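Local structure of putative acetyltransferase (Streptococcus mutans, 4E2A) at residues L48-K53 with T96-M101; K86-D91 with I128-I133. The protein probably transfers acyl groups, most likely acetyl, from a coenzyme A thioester as a GNAT-type acetyltransferase. One frame throughout, in Å; residues are numbered along the deposited sequence.

Contact 1. Residues L48-K53 with T96-M101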
# COMPACT_ATOMS: atom_id res chain seq x y z
N LEU B 48 -0.86 24.57 -12.56
CA LEU B 48 -0.21 23.62 -11.66
C LEU B 48 -0.31 24.05 -10.18
O LEU B 48 -0.61 23.23 -9.30
CB LEU B 48 1.25 23.43 -12.10
CG LEU B 48 2.14 22.52 -11.25
CD1 LEU B 48 1.67 21.10 -11.36
CD2 LEU B 48 3.61 22.62 -11.70
N SER B 49 -0.10 25.32 -9.89
CA SER B 49 -0.13 25.78 -8.51
C SER B 49 -1.53 25.77 -7.97
O SER B 49 -1.76 25.43 -6.86
CB SER B 49 0.47 27.17 -8.38
OG SER B 49 1.81 27.19 -8.81
N LEU B 50 -2.48 26.11 -8.82
CA LEU B 50 -3.87 26.03 -8.50
C LEU B 50 -4.26 24.59 -8.12
O LEU B 50 -4.80 24.34 -7.10
CB LEU B 50 -4.66 26.57 -9.68
CG LEU B 50 -6.15 26.61 -9.54
CD1 LEU B 50 -6.63 27.00 -8.19
CD2 LEU B 50 -6.80 27.38 -10.63
N LEU B 51 -3.85 23.65 -8.93
CA LEU B 51 -4.06 22.26 -8.64
C LEU B 51 -3.49 21.82 -7.30
O LEU B 51 -4.15 21.17 -6.56
CB LEU B 51 -3.49 21.43 -9.76
CG LEU B 51 -3.58 19.94 -9.57
CD1 LEU B 51 -4.97 19.46 -9.41
CD2 LEU B 51 -2.79 19.16 -10.56
N GLN B 52 -2.26 22.20 -7.02
CA GLN B 52 -1.63 21.82 -5.76
C GLN B 52 -2.50 22.35 -4.62
O GLN B 52 -2.77 21.64 -3.63
CB GLN B 52 -0.18 22.38 -5.67
CG GLN B 52 0.47 22.18 -4.30
CD GLN B 52 1.86 22.81 -4.19
OE1 GLN B 52 2.01 24.03 -4.30
NE2 GLN B 52 2.89 21.97 -3.98
N LYS B 53 -2.95 23.59 -4.77
CA LYS B 53 -3.73 24.25 -3.72
C LYS B 53 -5.03 23.49 -3.41
O LYS B 53 -5.33 23.19 -2.24
CB LYS B 53 -4.04 25.70 -4.12
CG LYS B 53 -4.98 26.43 -3.17
CD LYS B 53 -5.04 27.92 -3.52
CE LYS B 53 -6.07 28.69 -2.67
NZ LYS B 53 -5.60 28.93 -1.27
N THR B 96 -6.02 14.72 -15.61
CA THR B 96 -6.58 15.40 -14.45
C THR B 96 -7.51 16.53 -14.90
O THR B 96 -7.14 17.37 -15.75
CB THR B 96 -5.47 15.96 -13.54
OG1 THR B 96 -4.61 14.90 -13.12
CG2 THR B 96 -6.07 16.63 -12.30
N TYR B 97 -8.70 16.57 -14.29
CA TYR B 97 -9.73 17.56 -14.62
C TYR B 97 -10.09 18.44 -13.42
O TYR B 97 -10.04 17.98 -12.28
CB TYR B 97 -11.01 16.86 -15.10
CG TYR B 97 -10.85 16.07 -16.38
CD1 TYR B 97 -11.10 16.66 -17.61
CD2 TYR B 97 -10.46 14.73 -16.35
CE1 TYR B 97 -10.95 15.96 -18.77
CE2 TYR B 97 -10.29 14.01 -17.52
CZ TYR B 97 -10.55 14.64 -18.73
OH TYR B 97 -10.41 13.97 -19.91
N PHE B 98 -10.45 19.69 -13.71
CA PHE B 98 -11.14 20.55 -12.75
C PHE B 98 -12.63 20.51 -13.08
O PHE B 98 -13.02 20.40 -14.25
CB PHE B 98 -10.71 22.02 -12.87
CG PHE B 98 -9.38 22.35 -12.22
CD1 PHE B 98 -8.97 21.73 -11.07
CD2 PHE B 98 -8.55 23.31 -12.78
CE1 PHE B 98 -7.74 22.05 -10.47
CE2 PHE B 98 -7.32 23.63 -12.21
CZ PHE B 98 -6.92 23.00 -11.05
N ILE B 99 -13.45 20.61 -12.05
CA ILE B 99 -14.82 21.05 -12.26
C ILE B 99 -14.90 22.45 -11.69
O ILE B 99 -14.43 22.72 -10.58
CB ILE B 99 -15.89 20.12 -11.65
CG1 ILE B 99 -17.29 20.65 -11.99
CG2 ILE B 99 -15.73 19.99 -10.15
CD1 ILE B 99 -18.40 19.64 -11.76
N LEU B 100 -15.46 23.33 -12.46
CA LEU B 100 -15.46 24.74 -12.17
C LEU B 100 -16.85 25.30 -11.99
O LEU B 100 -17.76 24.91 -12.66
CB LEU B 100 -14.73 25.51 -13.25
CG LEU B 100 -13.26 25.26 -13.41
CD1 LEU B 100 -12.90 24.58 -14.67
CD2 LEU B 100 -12.56 26.52 -13.26
N MET B 101 -16.98 26.23 -11.08
CA MET B 101 -18.22 26.92 -10.84
C MET B 101 -18.01 28.42 -10.99
O MET B 101 -17.25 29.03 -10.28
CB MET B 101 -18.77 26.56 -9.48
CG MET B 101 -19.85 27.45 -9.03
SD MET B 101 -21.36 26.72 -9.43
CE MET B 101 -21.75 26.16 -7.85
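The 3.0 Å hydrogen bond from Gln52 N to Leu48 O secures the helical turn on which Leu50 and Leu51 receive the ring of Phe98. This is helix-on-sheet packing within the GNAT fold: helix 48-63 follows strand 38-42, outermost in this chain, and lies over its neighbour, strand 94-101. The two short axes run 77° apart and 10.8 Å from each other, so one large ring does much of the bridging. Phe98 drives its far end at the helix backbone, with Leu51 N at the ring edge, near the ring plane, and 3.8 Å from CZ. The leucines then bracket the ring end. On the CE2 side stands the branch of Leu50, its CG 4.0 Å from Phe98 CZ; by CE1 lies Leu51 CD1. With CG anti to the backbone N (chi1 177°), Leu51 brings that methyl within reach of both Phe98 and Thr96. On the other face of the sheet, Tyr97 and Ile99 pack against helix 142-157, so alternate side chains of the strand serve two helical layers. Beside Phe98, Thr96 adds its methyl to the apolar seam, where CG2 and Leu51 CD1 meet tip to tip at 4.2 Å.

Contact 2. Residues K86-D91 with I128-I133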
# COMPACT_ATOMS: atom_id res chain seq x y z
N LYS B 86 3.42 17.88 -11.53
CA LYS B 86 3.86 18.16 -12.90
C LYS B 86 3.97 16.88 -13.74
O LYS B 86 3.50 16.84 -14.89
CB LYS B 86 5.19 18.92 -12.91
CG LYS B 86 5.76 19.16 -14.31
CD LYS B 86 4.96 20.18 -15.11
CE LYS B 86 5.59 20.38 -16.51
NZ LYS B 86 4.68 21.01 -17.51
N LEU B 87 4.61 15.84 -13.20
CA LEU B 87 4.72 14.55 -13.89
C LEU B 87 3.36 13.95 -14.20
O LEU B 87 3.16 13.34 -15.24
CB LEU B 87 5.51 13.54 -13.07
CG LEU B 87 7.00 13.82 -12.87
CD1 LEU B 87 7.59 12.88 -11.82
CD2 LEU B 87 7.76 13.69 -14.19
N GLU B 88 2.43 14.10 -13.28
CA GLU B 88 1.07 13.67 -13.46
C GLU B 88 0.39 14.41 -14.60
O GLU B 88 -0.24 13.83 -15.37
CB GLU B 88 0.28 13.75 -12.13
CG GLU B 88 0.79 12.79 -11.07
CD GLU B 88 -0.04 12.75 -9.81
OE1 GLU B 88 -1.00 13.49 -9.73
OE2 GLU B 88 0.26 11.96 -8.93
N LEU B 89 0.60 15.71 -14.70
CA LEU B 89 -0.03 16.48 -15.74
C LEU B 89 0.55 16.20 -17.12
O LEU B 89 -0.10 16.38 -18.09
CB LEU B 89 0.11 17.96 -15.44
CG LEU B 89 -0.93 18.70 -14.60
CD1 LEU B 89 -0.71 20.15 -14.54
CD2 LEU B 89 -2.35 18.35 -14.86
N ASP B 90 1.79 15.76 -17.15
CA ASP B 90 2.50 15.50 -18.37
C ASP B 90 2.32 14.04 -18.79
O ASP B 90 2.58 13.70 -19.88
CB ASP B 90 4.00 15.85 -18.22
CG ASP B 90 4.29 17.36 -18.34
OD1 ASP B 90 3.45 18.12 -18.72
OD2 ASP B 90 5.40 17.74 -18.07
N ASP B 91 1.83 13.21 -17.90
CA ASP B 91 1.65 11.77 -18.15
C ASP B 91 0.63 11.52 -19.28
O ASP B 91 -0.52 11.96 -19.21
CB ASP B 91 1.22 11.11 -16.83
CG ASP B 91 1.04 9.61 -16.93
OD1 ASP B 91 0.86 9.10 -18.05
OD2 ASP B 91 1.07 8.94 -15.87
N ILE B 128 -10.60 5.11 -12.14
CA ILE B 128 -10.94 6.39 -11.52
C ILE B 128 -10.21 6.43 -10.18
O ILE B 128 -10.55 5.67 -9.26
CB ILE B 128 -12.46 6.56 -11.36
CG1 ILE B 128 -13.16 6.41 -12.72
CG2 ILE B 128 -12.78 7.93 -10.77
CD1 ILE B 128 -14.68 6.10 -12.60
N GLN B 129 -9.18 7.27 -10.10
CA GLN B 129 -8.24 7.25 -8.97
C GLN B 129 -8.57 8.26 -7.88
O GLN B 129 -8.56 7.93 -6.69
CB GLN B 129 -6.79 7.48 -9.45
CG GLN B 129 -5.72 7.37 -8.33
CD GLN B 129 -4.39 8.04 -8.67
OE1 GLN B 129 -4.06 8.25 -9.84
NE2 GLN B 129 -3.61 8.37 -7.64
N ARG B 130 -8.85 9.50 -8.28
CA ARG B 130 -9.11 10.60 -7.35
C ARG B 130 -10.35 11.41 -7.72
O ARG B 130 -10.53 11.79 -8.88
CB ARG B 130 -7.93 11.59 -7.32
CG ARG B 130 -6.69 11.13 -6.59
CD ARG B 130 -5.57 12.19 -6.66
NE ARG B 130 -4.35 11.62 -6.14
CZ ARG B 130 -3.13 11.93 -6.54
NH1 ARG B 130 -2.95 12.85 -7.49
NH2 ARG B 130 -2.08 11.33 -5.98
N LEU B 131 -11.18 11.71 -6.73
CA LEU B 131 -12.29 12.65 -6.95
C LEU B 131 -12.62 13.37 -5.64
O LEU B 131 -13.10 12.74 -4.69
CB LEU B 131 -13.52 11.91 -7.53
CG LEU B 131 -14.63 12.76 -8.21
CD1 LEU B 131 -15.70 11.92 -8.92
CD2 LEU B 131 -15.31 13.69 -7.21
N TYR B 132 -12.33 14.68 -5.60
CA TYR B 132 -12.57 15.53 -4.45
C TYR B 132 -13.38 16.77 -4.81
O TYR B 132 -13.16 17.37 -5.86
CB TYR B 132 -11.23 16.01 -3.85
CG TYR B 132 -10.41 14.96 -3.14
CD1 TYR B 132 -10.53 14.75 -1.77
CD2 TYR B 132 -9.49 14.18 -3.85
CE1 TYR B 132 -9.76 13.80 -1.13
CE2 TYR B 132 -8.73 13.24 -3.22
CZ TYR B 132 -8.86 13.05 -1.87
OH TYR B 132 -8.09 12.10 -1.24
N ILE B 133 -14.30 17.15 -3.94
CA ILE B 133 -15.01 18.41 -4.08
C ILE B 133 -14.72 19.24 -2.84
O ILE B 133 -14.86 18.75 -1.71
CB ILE B 133 -16.55 18.21 -4.20
CG1 ILE B 133 -16.91 17.30 -5.39
CG2 ILE B 133 -17.29 19.57 -4.27
CD1 ILE B 133 -16.61 17.89 -6.78
O HOH W 1 0.44 12.44 -6.31
O HOH W 2 -1.36 9.55 -8.83
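Helix 86-90 and strand 128-133 keep their backbones well apart, the nearest CA atoms being those of Glu88 and Gln129 at 12.2 Å, and the distance is bridged by the long side chains of Glu88 and Arg130. Their salt bridge rests on a hydrogen bond of 3.0 Å from Arg130 NH1 to Glu88 OE1, which accepts it on the syn lone pair. The bond is clearly bent, with an N-H...O angle of 137°, and the oxygen lies somewhat out of the guanidinium plane. Carboxylate and guanidinium are turned 36° against each other, and the second oxygen makes no direct bond to NH2: water 1 fills that place, donating to Glu88 OE2 at 2.7 Å and accepting from Arg130 NH2 at 2.8 Å. Glu88 OE2 also takes a bond from water 2, which in turn accepts from Gln129 NE2. One carboxylate is thus linked to two successive residues of the strand, directly and through solvent. Gln129 NE2 lies over one face of the Arg130 guanidinium, 3.3 Å above its plane and displaced toward the rim. Arg130 reaches the helix because its chain is extended from CG to NE. That Gln129 and Arg130 both point toward the helix follows from the backbone, where the pair stands opposite Lys110 of strand 104-113. This is a classic beta bulge, and a bulge in the fourth strand, beside the place where that strand and the fifth splay apart to admit acetyl-CoA, is a recurrent feature of GNAT enzymes.

Overall arrangement
Contacts 1 and 2 each join a helix to a strand of the same mixed sheet, and their segments alternate along the chain. Contact 1 is largely buried near the sheet's edge and apolar in its side chains, with backbones close enough for a ring to reach the helix itself. Contact 2, about 10 Å away between centres, lies nearer the middle of the chain yet is solvated, and there charged side chains and waters join backbones that stand farther apart. The two adjoin partly through leucines: Leu48 CD1 comes within 4.1 Å of Leu89 CD1, while Leu89 CD2 reaches Thr96 CB. Helix 82-90 thus turns an apolar side to contact 1 and Glu88 to the solvated one.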